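Local coordinates for Tol-Pal system protein TolB (Acinetobacter baumannii, PDB 7MX5) that probably serves as the periplasmic component of the Tol-Pal system, which is thought to act in outer membrane invagination during cell division and to maintain outer membrane integrity, at residues D35-R38 / T43-S46; Y197-D200 / T205-V208; V319-P322 / N326-V329; L372-T377 / F381-P386. One frame throughout, in Å; residues are numbered along the deposited sequence.

Contact 1. Residues D35-R38 / T43-S46; sequences DLNR and TSSS
The carboxamide of N37, near the C-terminal end of helix 29-37, grips the backbone of S44 on strand 43-45 with two hydrogen bonds. OD1 of N37 accepts from the backbone N of S44 at 3.1 Å. ND2 of N37 donates to the O of S44 at 2.7 Å, and this bond is nearly straight at 169°. The S44 carbonyl oxygen lies close to the plane of the N37 amide. The S44 N-H instead reaches OD1 from above the plane of its carbonyl group. One side chain thus serves both polar backbone atoms of one strand residue, which fixes the rotation of the amide. ND2 also donates to the backbone O of E33, one helical turn earlier, so the amide is held from the helix side as well.

The tight, buried part lies beside this pair. L36 CB and S44 CB meet at 3.7 Å. OG of S44, anti to its own backbone N (chi1 178°), bonds to the backbone O of I17. The other side is looser. N37 and T43 are partly exposed, and CB of T43 touches only OD1 of N37 across the contact, at 3.6 Å.

The contact joins the helix and second strand of the beta-alpha-beta unit formed by strand 16-19, helix 29-37 and strand 43-45 in the TolB amino-terminal domain. Strand 43-45 is an outermost strand of the mixed sheet and runs parallel to strand 16-19. L36 packs on I17 of that strand and on I121 of helix 110-126.

Contact 2. Residues Y197-D200 / T205-V208; sequences YLQD and TREV
Strands 195-200 and 206-211 form an antiparallel hairpin, and the axes of the segments 197-200 and 206-208 approach to 4.5 Å, with their N-to-C directions at 164°. L198 N donates to E207 O at 2.8 Å. Nearer the turn, D200 N donates to T205 O at 2.6 Å, almost in line with the carbonyl bond.

The main side-chain pair is Y197 with R206. The guanidinium of R206 lies flat on one face of the Y197 ring, with planes 27° apart. Its CZ sits 3.6 Å from the ring centroid, a cation-pi stack. NH2 of R206 is over the middle of the ring. CG of R206 lies between its backbone N and carbonyl carbon (chi1 80°), and a bend at chi3 lays the group over the tyrosine. NH2 also forms a salt bridge with E190, which probably holds the guanidinium in place. CG2 of V208 touches CE2 of Y197 at 3.4 Å. CG of E207 meets CB of L198. A water donates to L198 O at 3.2 Å and weakly to T205 O, linking the two strands near the turn.

This hairpin supplies the last two strands of a four-stranded propeller blade. Strand 206-211 is outermost, while strand 183-188 pairs with the other side of strand 195-200.

Contact 3. Residues V319-P322 / N326-V329; sequences VHRP and NYKV
The R321 side chain passes at a slant across the Y327 ring, although the guanidinium and ring planes are only 19° apart. CE1 of Y327 lies over the centre of the guanidinium, 3.9 Å above its plane, and OH of Y327 also lies over this face. The aliphatic part of R321 comes closer: its CG meets CD1 of Y327 at 3.4 Å. Bends at chi2 and chi3 carry the arginine across the tyrosine.

V319 approaches the same ring corner as the arginine CG. Its CG1 is 3.7 Å from CD1 of Y327, and the two side chains cross at a slant. CG of Y327 is anti to its own carbonyl carbon (chi1 -62°), which turns the ring to meet R321 and V319.

H320 and K328 pair through their backbones. H320 N donates to K328 O at 2.6 Å with a nearly straight bond of 174°. K328 N donates back to H320 O, with a more bent geometry. On the side of the hairpin carrying the K328 side chain, CD of P322 meets CG of K328 at 3.9 Å, and these side chains cross at about a right angle.

The hairpin joins strands 315-320 and 328-333, the middle pair of a propeller blade. F303 adds a cation-pi contact to R321 and an inclined ring contact to Y327. The chemistry is therefore mixed. Two backbone bonds set the register, and an aromatic-aliphatic cluster packs beside them. Close to F303 and the tyrosine, the arginine charge would probably be stabilised by aromatic surface.

Contact 4. Residues L372-T377 / F381-P386; sequences LSIMST and FRMNLP
I374 packs against M383 and L385 across an antiparallel hairpin. CB of I374 lies 3.8 Å from CB of M383. CG2 turns toward that same CB, at 4.1 Å. CG1 is anti to the I374 carbonyl carbon (chi1 -80°) and carries CD1 out to the tip. There CD1 meets CE of M383 at 3.7 Å and CD2 of L385 at 3.6 Å. The I374 and M383 side chains run side by side in the same direction, while that of L385 crosses I374 at a slant.

Beneath these apolar groups, I374 and M383 form a hydrogen-bonded pair. I374 N donates to M383 O in the carbonyl plane, at 172°. On the other face, S373 OG donates to N384 OD1 at 2.6 Å, so the hydroxyl and the amide oxygen, both on buried residues, pair with each other. At the turn, S376 OG accepts from F381 N at 3.1 Å and also bonds to D378.

The hairpin of strands 369-376 and 382-386 lies within a five-stranded antiparallel sheet. Strand 359-366 flanks the first strand. Strand 6-9, from the start of the chain, flanks the second and adds an outer strand beside this propeller blade.

How the contacts relate
From the N terminus, contact 1 comes first and closes the short loop between helix 29-37 and strand 43-45 in the amino-terminal domain. Contacts 2, 3 and 4 follow in series, each closing a hairpin turn between neighbouring propeller strands. None nests within or crosses another. Contacts 1 and 2 lie on opposite sides of the chain's centre, with centres 39 Å apart. Contact 3 comes within about 7 Å of contact 4 at the nearest atoms, without touching. Contacts 1 and 4 do touch, although far apart in sequence: R38 packs on F381 and M383. This joins the amino-terminal domain to the propeller.

Contact 1. Residues D35-R38 / T43-S46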
loop_
_atom_site.group_PDB
_atom_site.type_symbol
_atom_site.label_atom_id
_atom_site.label_comp_id
_atom_site.label_asym_id
_atom_site.label_seq_id
_atom_site.Cartn_x
_atom_site.Cartn_y
_atom_site.Cartn_z
ATOM N N ASP A 35 5.427 -5.243 -14.441
ATOM C CA ASP A 35 4.674 -4.190 -13.765
ATOM C C ASP A 35 3.376 -3.889 -14.502
ATOM O O ASP A 35 2.304 -3.810 -13.891
ATOM C CB ASP A 35 5.527 -2.927 -13.645
ATOM C CG ASP A 35 6.670 -3.081 -12.662
ATOM O OD1 ASP A 35 6.575 -3.941 -11.761
ATOM O OD2 ASP A 35 7.664 -2.336 -12.791
ATOM N N LEU A 36 3.455 -3.721 -15.825
ATOM C CA LEU A 36 2.259 -3.421 -16.607
ATOM C C LEU A 36 1.220 -4.528 -16.490
ATOM O O LEU A 36 0.015 -4.254 -16.529
ATOM C CB LEU A 36 2.637 -3.196 -18.072
ATOM C CG LEU A 36 3.479 -1.952 -18.365
ATOM C CD1 LEU A 36 3.390 -1.573 -19.834
ATOM C CD2 LEU A 36 3.050 -0.788 -17.482
ATOM N N ASN A 37 1.661 -5.776 -16.336
ATOM C CA ASN A 37 0.737 -6.889 -16.160
ATOM C C ASN A 37 0.163 -6.966 -14.752
ATOM O O ASN A 37 -0.790 -7.722 -14.534
ATOM C CB ASN A 37 1.427 -8.209 -16.511
ATOM C CG ASN A 37 1.282 -8.567 -17.977
ATOM O OD1 ASN A 37 0.178 -8.826 -18.458
ATOM N ND2 ASN A 37 2.398 -8.582 -18.696
ATOM N N ARG A 38 0.714 -6.216 -13.798
ATOM C CA ARG A 38 0.160 -6.140 -12.453
ATOM C C ARG A 38 -0.431 -4.765 -12.153
ATOM O O ARG A 38 -0.642 -4.420 -10.985
ATOM C CB ARG A 38 1.217 -6.522 -11.412
ATOM C CG ARG A 38 2.297 -5.481 -11.154
ATOM C CD ARG A 38 3.117 -5.858 -9.925
ATOM N NE ARG A 38 4.378 -5.130 -9.845
ATOM C CZ ARG A 38 4.588 -4.079 -9.064
ATOM N NH1 ARG A 38 3.635 -3.597 -8.282
ATOM N NH2 ARG A 38 5.783 -3.498 -9.065
ATOM N N THR A 43 -2.684 -5.328 -19.776
ATOM C CA THR A 43 -1.832 -6.495 -19.944
ATOM C C THR A 43 -0.704 -6.135 -20.900
ATOM O O THR A 43 -0.817 -5.205 -21.704
ATOM C CB THR A 43 -2.613 -7.704 -20.480
ATOM O OG1 THR A 43 -2.931 -7.497 -21.862
ATOM C CG2 THR A 43 -3.898 -7.911 -19.690
ATOM N N SER A 44 0.398 -6.878 -20.807
ATOM C CA SER A 44 1.576 -6.583 -21.607
ATOM C C SER A 44 2.258 -7.876 -22.026
ATOM O O SER A 44 2.153 -8.901 -21.346
ATOM C CB SER A 44 2.563 -5.690 -20.843
ATOM O OG SER A 44 3.727 -5.443 -21.611
ATOM N N SER A 45 2.963 -7.815 -23.154
ATOM C CA SER A 45 3.666 -8.974 -23.682
ATOM C C SER A 45 4.849 -8.507 -24.518
ATOM O O SER A 45 4.864 -7.389 -25.040
ATOM C CB SER A 45 2.740 -9.865 -24.517
ATOM O OG SER A 45 3.134 -11.223 -24.436
ATOM N N SER A 46 5.843 -9.388 -24.645
ATOM C CA SER A 46 7.053 -9.070 -25.390
ATOM C C SER A 46 7.544 -10.203 -26.282
ATOM O O SER A 46 8.524 -10.004 -27.007
ATOM C CB SER A 46 8.183 -8.672 -24.427
ATOM O OG SER A 46 8.595 -9.777 -23.643
#

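Contact 2. Residues Y197-D200 / T205-V208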
loop_
_atom_site.group_PDB
_atom_site.type_symbol
_atom_site.label_atom_id
_atom_site.label_comp_id
_atom_site.label_asym_id
_atom_site.label_seq_id
_atom_site.Cartn_x
_atom_site.Cartn_y
_atom_site.Cartn_z
ATOM N N TYR A 197 7.854 3.272 18.957
ATOM C CA TYR A 197 9.137 3.781 18.502
ATOM C C TYR A 197 8.959 4.552 17.200
ATOM O O TYR A 197 8.015 4.317 16.445
ATOM C CB TYR A 197 10.134 2.640 18.297
ATOM C CG TYR A 197 10.553 1.941 19.573
ATOM C CD1 TYR A 197 9.804 0.894 20.093
ATOM C CD2 TYR A 197 11.701 2.324 20.252
ATOM C CE1 TYR A 197 10.186 0.250 21.256
ATOM C CE2 TYR A 197 12.094 1.682 21.412
ATOM C CZ TYR A 197 11.331 0.649 21.912
ATOM O OH TYR A 197 11.716 0.012 23.069
ATOM N N LEU A 198 9.876 5.484 16.949
ATOM C CA LEU A 198 9.917 6.242 15.701
ATOM C C LEU A 198 11.304 6.067 15.098
ATOM O O LEU A 198 12.293 6.547 15.661
ATOM C CB LEU A 198 9.596 7.717 15.933
ATOM C CG LEU A 198 9.310 8.524 14.666
ATOM C CD1 LEU A 198 8.288 7.809 13.791
ATOM C CD2 LEU A 198 8.837 9.927 15.013
ATOM N N GLN A 199 11.374 5.392 13.955
ATOM C CA GLN A 199 12.637 4.958 13.371
ATOM C C GLN A 199 12.942 5.776 12.122
ATOM O O GLN A 199 12.171 5.756 11.156
ATOM C CB GLN A 199 12.590 3.468 13.037
ATOM C CG GLN A 199 13.921 2.889 12.593
ATOM C CD GLN A 199 14.145 1.488 13.125
ATOM O OE1 GLN A 199 13.541 1.084 14.118
ATOM N NE2 GLN A 199 15.022 0.738 12.467
ATOM N N ASP A 200 14.069 6.483 12.143
ATOM C CA ASP A 200 14.552 7.189 10.963
ATOM C C ASP A 200 15.099 6.177 9.963
ATOM O O ASP A 200 16.074 5.479 10.250
ATOM C CB ASP A 200 15.627 8.199 11.363
ATOM C CG ASP A 200 16.032 9.122 10.224
ATOM O OD1 ASP A 200 16.353 8.629 9.124
ATOM O OD2 ASP A 200 16.030 10.353 10.435
ATOM N N THR A 205 18.539 5.440 13.121
ATOM C CA THR A 205 18.243 5.738 14.519
ATOM C C THR A 205 16.746 5.724 14.817
ATOM O O THR A 205 15.915 6.053 13.964
ATOM C CB THR A 205 18.823 7.104 14.885
ATOM O OG1 THR A 205 18.185 8.115 14.094
ATOM C CG2 THR A 205 20.321 7.133 14.625
ATOM N N ARG A 206 16.410 5.353 16.051
ATOM C CA ARG A 206 15.041 5.326 16.552
ATOM C C ARG A 206 14.935 6.191 17.806
ATOM O O ARG A 206 15.926 6.733 18.302
ATOM C CB ARG A 206 14.588 3.895 16.863
ATOM C CG ARG A 206 15.088 3.379 18.205
ATOM C CD ARG A 206 15.189 1.867 18.249
ATOM N NE ARG A 206 13.910 1.175 18.323
ATOM C CZ ARG A 206 13.735 0.015 18.940
ATOM N NH1 ARG A 206 14.735 -0.600 19.552
ATOM N NH2 ARG A 206 12.528 -0.542 18.944
ATOM N N GLU A 207 13.713 6.307 18.322
ATOM C CA GLU A 207 13.455 7.021 19.565
ATOM C C GLU A 207 12.098 6.589 20.101
ATOM O O GLU A 207 11.180 6.290 19.333
ATOM C CB GLU A 207 13.494 8.540 19.365
ATOM C CG GLU A 207 12.460 9.065 18.384
ATOM C CD GLU A 207 12.208 10.550 18.542
ATOM O OE1 GLU A 207 12.199 11.034 19.694
ATOM O OE2 GLU A 207 12.015 11.234 17.516
ATOM N N VAL A 208 11.984 6.554 21.425
ATOM C CA VAL A 208 10.737 6.157 22.069
ATOM C C VAL A 208 9.773 7.335 22.039
ATOM O O VAL A 208 10.049 8.396 22.609
ATOM C CB VAL A 208 10.976 5.680 23.507
ATOM C CG1 VAL A 208 9.656 5.600 24.260
ATOM C CG2 VAL A 208 11.650 4.332 23.498
HETATM O O HOH W 1 14.457 8.845 15.237
#

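Contact 3. Residues V319-P322 / N326-V329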
loop_
_atom_site.group_PDB
_atom_site.type_symbol
_atom_site.label_atom_id
_atom_site.label_comp_id
_atom_site.label_asym_id
_atom_site.label_seq_id
_atom_site.Cartn_x
_atom_site.Cartn_y
_atom_site.Cartn_z
ATOM N N VAL A 319 -12.991 -3.030 7.209
ATOM C CA VAL A 319 -13.387 -4.419 7.397
ATOM C C VAL A 319 -14.892 -4.443 7.621
ATOM O O VAL A 319 -15.397 -3.827 8.568
ATOM C CB VAL A 319 -12.637 -5.066 8.572
ATOM C CG1 VAL A 319 -13.346 -6.335 9.025
ATOM C CG2 VAL A 319 -11.203 -5.368 8.178
ATOM N N HIS A 320 -15.608 -5.144 6.747
ATOM C CA HIS A 320 -17.063 -5.169 6.752
ATOM C C HIS A 320 -17.537 -6.598 6.967
ATOM O O HIS A 320 -17.029 -7.527 6.330
ATOM C CB HIS A 320 -17.616 -4.609 5.439
ATOM C CG HIS A 320 -19.107 -4.500 5.403
ATOM N ND1 HIS A 320 -19.787 -3.421 5.928
ATOM C CD2 HIS A 320 -20.050 -5.328 4.894
ATOM C CE1 HIS A 320 -21.085 -3.594 5.749
ATOM N NE2 HIS A 320 -21.271 -4.743 5.125
ATOM N N ARG A 321 -18.506 -6.773 7.865
ATOM C CA ARG A 321 -19.022 -8.095 8.218
ATOM C C ARG A 321 -20.543 -8.078 8.206
ATOM O O ARG A 321 -21.179 -7.702 9.201
ATOM C CB ARG A 321 -18.504 -8.543 9.584
ATOM C CG ARG A 321 -17.951 -9.950 9.610
ATOM C CD ARG A 321 -18.730 -10.852 10.550
ATOM N NE ARG A 321 -18.635 -10.415 11.937
ATOM C CZ ARG A 321 -18.105 -11.139 12.915
ATOM N NH1 ARG A 321 -17.594 -12.338 12.688
ATOM N NH2 ARG A 321 -18.086 -10.645 14.149
ATOM N N PRO A 322 -21.164 -8.471 7.097
ATOM C CA PRO A 322 -22.604 -8.753 7.131
ATOM C C PRO A 322 -22.874 -9.906 8.085
ATOM O O PRO A 322 -22.213 -10.945 8.028
ATOM C CB PRO A 322 -22.950 -9.115 5.681
ATOM C CG PRO A 322 -21.734 -8.868 4.867
ATOM C CD PRO A 322 -20.568 -8.615 5.757
ATOM N N ASN A 326 -18.800 -13.634 6.930
ATOM C CA ASN A 326 -17.617 -13.283 7.696
ATOM C C ASN A 326 -17.023 -11.962 7.203
ATOM O O ASN A 326 -17.704 -11.166 6.539
ATOM C CB ASN A 326 -16.617 -14.441 7.623
ATOM C CG ASN A 326 -17.018 -15.608 8.502
ATOM O OD1 ASN A 326 -18.097 -16.178 8.342
ATOM N ND2 ASN A 326 -16.151 -15.966 9.442
ATOM N N TYR A 327 -15.757 -11.725 7.540
ATOM C CA TYR A 327 -15.128 -10.437 7.290
ATOM C C TYR A 327 -14.927 -10.203 5.799
ATOM O O TYR A 327 -14.557 -11.114 5.052
ATOM C CB TYR A 327 -13.784 -10.356 8.014
ATOM C CG TYR A 327 -13.885 -10.471 9.518
ATOM C CD1 TYR A 327 -14.609 -9.547 10.259
ATOM C CD2 TYR A 327 -13.261 -11.509 10.197
ATOM C CE1 TYR A 327 -14.706 -9.652 11.634
ATOM C CE2 TYR A 327 -13.351 -11.621 11.572
ATOM C CZ TYR A 327 -14.076 -10.690 12.285
ATOM O OH TYR A 327 -14.169 -10.798 13.653
ATOM N N LYS A 328 -15.176 -8.969 5.368
ATOM C CA LYS A 328 -14.958 -8.552 3.992
ATOM C C LYS A 328 -14.171 -7.252 3.976
ATOM O O LYS A 328 -14.361 -6.392 4.842
ATOM C CB LYS A 328 -16.282 -8.353 3.236
ATOM C CG LYS A 328 -17.386 -9.325 3.611
ATOM C CD LYS A 328 -17.359 -10.558 2.726
ATOM C CE LYS A 328 -18.175 -11.688 3.332
ATOM N NZ LYS A 328 -18.902 -12.463 2.292
ATOM N N VAL A 329 -13.284 -7.118 2.997
ATOM C CA VAL A 329 -12.665 -5.831 2.705
ATOM C C VAL A 329 -13.647 -5.032 1.858
ATOM O O VAL A 329 -14.082 -5.492 0.799
ATOM C CB VAL A 329 -11.322 -6.007 1.984
ATOM C CG1 VAL A 329 -10.735 -4.652 1.614
ATOM C CG2 VAL A 329 -10.353 -6.792 2.853
#

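Contact 4. Residues L372-T377 / F381-P386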
loop_
_atom_site.group_PDB
_atom_site.type_symbol
_atom_site.label_atom_id
_atom_site.label_comp_id
_atom_site.label_asym_id
_atom_site.label_seq_id
_atom_site.Cartn_x
_atom_site.Cartn_y
_atom_site.Cartn_z
ATOM N N LEU A 372 -0.150 -11.459 2.150
ATOM C CA LEU A 372 -0.681 -10.150 1.806
ATOM C C LEU A 372 -1.358 -10.231 0.445
ATOM O O LEU A 372 -0.886 -10.934 -0.454
ATOM C CB LEU A 372 0.423 -9.093 1.769
ATOM C CG LEU A 372 1.065 -8.646 3.083
ATOM C CD1 LEU A 372 1.886 -7.384 2.862
ATOM C CD2 LEU A 372 0.015 -8.425 4.162
ATOM N N SER A 373 -2.465 -9.510 0.298
ATOM C CA SER A 373 -3.183 -9.443 -0.965
ATOM C C SER A 373 -3.348 -7.987 -1.371
ATOM O O SER A 373 -3.668 -7.134 -0.539
ATOM C CB SER A 373 -4.554 -10.122 -0.870
ATOM O OG SER A 373 -4.461 -11.504 -1.165
ATOM N N ILE A 374 -3.122 -7.708 -2.652
ATOM C CA ILE A 374 -3.306 -6.378 -3.219
ATOM C C ILE A 374 -4.418 -6.465 -4.252
ATOM O O ILE A 374 -4.345 -7.274 -5.185
ATOM C CB ILE A 374 -2.012 -5.830 -3.842
ATOM C CG1 ILE A 374 -1.094 -5.278 -2.753
ATOM C CG2 ILE A 374 -2.326 -4.741 -4.853
ATOM C CD1 ILE A 374 0.376 -5.371 -3.086
ATOM N N MET A 375 -5.448 -5.641 -4.082
ATOM C CA MET A 375 -6.611 -5.663 -4.954
ATOM C C MET A 375 -6.871 -4.274 -5.511
ATOM O O MET A 375 -6.682 -3.270 -4.818
ATOM C CB MET A 375 -7.856 -6.157 -4.212
ATOM C CG MET A 375 -8.169 -7.617 -4.461
ATOM S SD MET A 375 -9.883 -8.062 -4.143
ATOM C CE MET A 375 -10.675 -7.445 -5.620
ATOM N N SER A 376 -7.296 -4.223 -6.770
ATOM C CA SER A 376 -7.790 -2.977 -7.330
ATOM C C SER A 376 -9.114 -2.609 -6.670
ATOM O O SER A 376 -9.916 -3.474 -6.310
ATOM C CB SER A 376 -7.964 -3.100 -8.844
ATOM O OG SER A 376 -8.919 -4.094 -9.169
ATOM N N THR A 377 -9.335 -1.304 -6.503
ATOM C CA THR A 377 -10.509 -0.845 -5.767
ATOM C C THR A 377 -11.813 -1.124 -6.503
ATOM O O THR A 377 -12.881 -1.058 -5.885
ATOM C CB THR A 377 -10.392 0.649 -5.466
ATOM O OG1 THR A 377 -10.296 1.383 -6.692
ATOM C CG2 THR A 377 -9.162 0.920 -4.614
ATOM N N PHE A 381 -8.857 -7.018 -10.058
ATOM C CA PHE A 381 -7.454 -7.399 -10.027
ATOM C C PHE A 381 -7.100 -7.870 -8.627
ATOM O O PHE A 381 -7.307 -7.137 -7.654
ATOM C CB PHE A 381 -6.554 -6.236 -10.443
ATOM C CG PHE A 381 -5.105 -6.597 -10.505
ATOM C CD1 PHE A 381 -4.598 -7.291 -11.590
ATOM C CD2 PHE A 381 -4.249 -6.263 -9.470
ATOM C CE1 PHE A 381 -3.265 -7.633 -11.647
ATOM C CE2 PHE A 381 -2.915 -6.604 -9.521
ATOM C CZ PHE A 381 -2.424 -7.292 -10.608
ATOM N N ARG A 382 -6.579 -9.087 -8.526
ATOM C CA ARG A 382 -6.037 -9.596 -7.277
ATOM C C ARG A 382 -4.562 -9.918 -7.449
ATOM O O ARG A 382 -4.150 -10.498 -8.458
ATOM C CB ARG A 382 -6.790 -10.834 -6.781
ATOM C CG ARG A 382 -7.060 -10.786 -5.286
ATOM C CD ARG A 382 -7.703 -12.052 -4.768
ATOM N NE ARG A 382 -9.130 -12.092 -5.056
ATOM C CZ ARG A 382 -9.719 -13.039 -5.773
ATOM N NH1 ARG A 382 -9.033 -14.052 -6.275
ATOM N NH2 ARG A 382 -11.030 -12.968 -5.989
ATOM N N MET A 383 -3.779 -9.527 -6.450
ATOM C CA MET A 383 -2.337 -9.714 -6.423
ATOM C C MET A 383 -1.973 -10.292 -5.067
ATOM O O MET A 383 -2.383 -9.753 -4.035
ATOM C CB MET A 383 -1.621 -8.382 -6.664
ATOM C CG MET A 383 -0.409 -8.456 -7.563
ATOM S SD MET A 383 0.300 -6.821 -7.848
ATOM C CE MET A 383 1.334 -6.630 -6.400
ATOM N N ASN A 384 -1.226 -11.389 -5.063
ATOM C CA ASN A 384 -0.904 -12.099 -3.834
ATOM C C ASN A 384 0.574 -11.958 -3.504
ATOM O O ASN A 384 1.436 -12.093 -4.379
ATOM C CB ASN A 384 -1.278 -13.579 -3.938
ATOM C CG ASN A 384 -2.762 -13.814 -3.751
ATOM O OD1 ASN A 384 -3.435 -13.064 -3.045
ATOM N ND2 ASN A 384 -3.281 -14.861 -4.381
ATOM N N LEU A 385 0.857 -11.686 -2.229
ATOM C CA LEU A 385 2.216 -11.593 -1.701
ATOM C C LEU A 385 2.378 -12.615 -0.579
ATOM O O LEU A 385 2.416 -12.252 0.604
ATOM C CB LEU A 385 2.523 -10.185 -1.189
ATOM C CG LEU A 385 2.882 -9.063 -2.169
ATOM C CD1 LEU A 385 4.157 -9.397 -2.931
ATOM C CD2 LEU A 385 1.740 -8.745 -3.125
ATOM N N PRO A 386 2.467 -13.901 -0.911
ATOM C CA PRO A 386 2.616 -14.919 0.130
ATOM C C PRO A 386 4.027 -14.956 0.697
ATOM O O PRO A 386 5.003 -14.554 0.061
ATOM C CB PRO A 386 2.287 -16.234 -0.591
ATOM C CG PRO A 386 1.798 -15.855 -1.953
ATOM C CD PRO A 386 2.334 -14.501 -2.247
#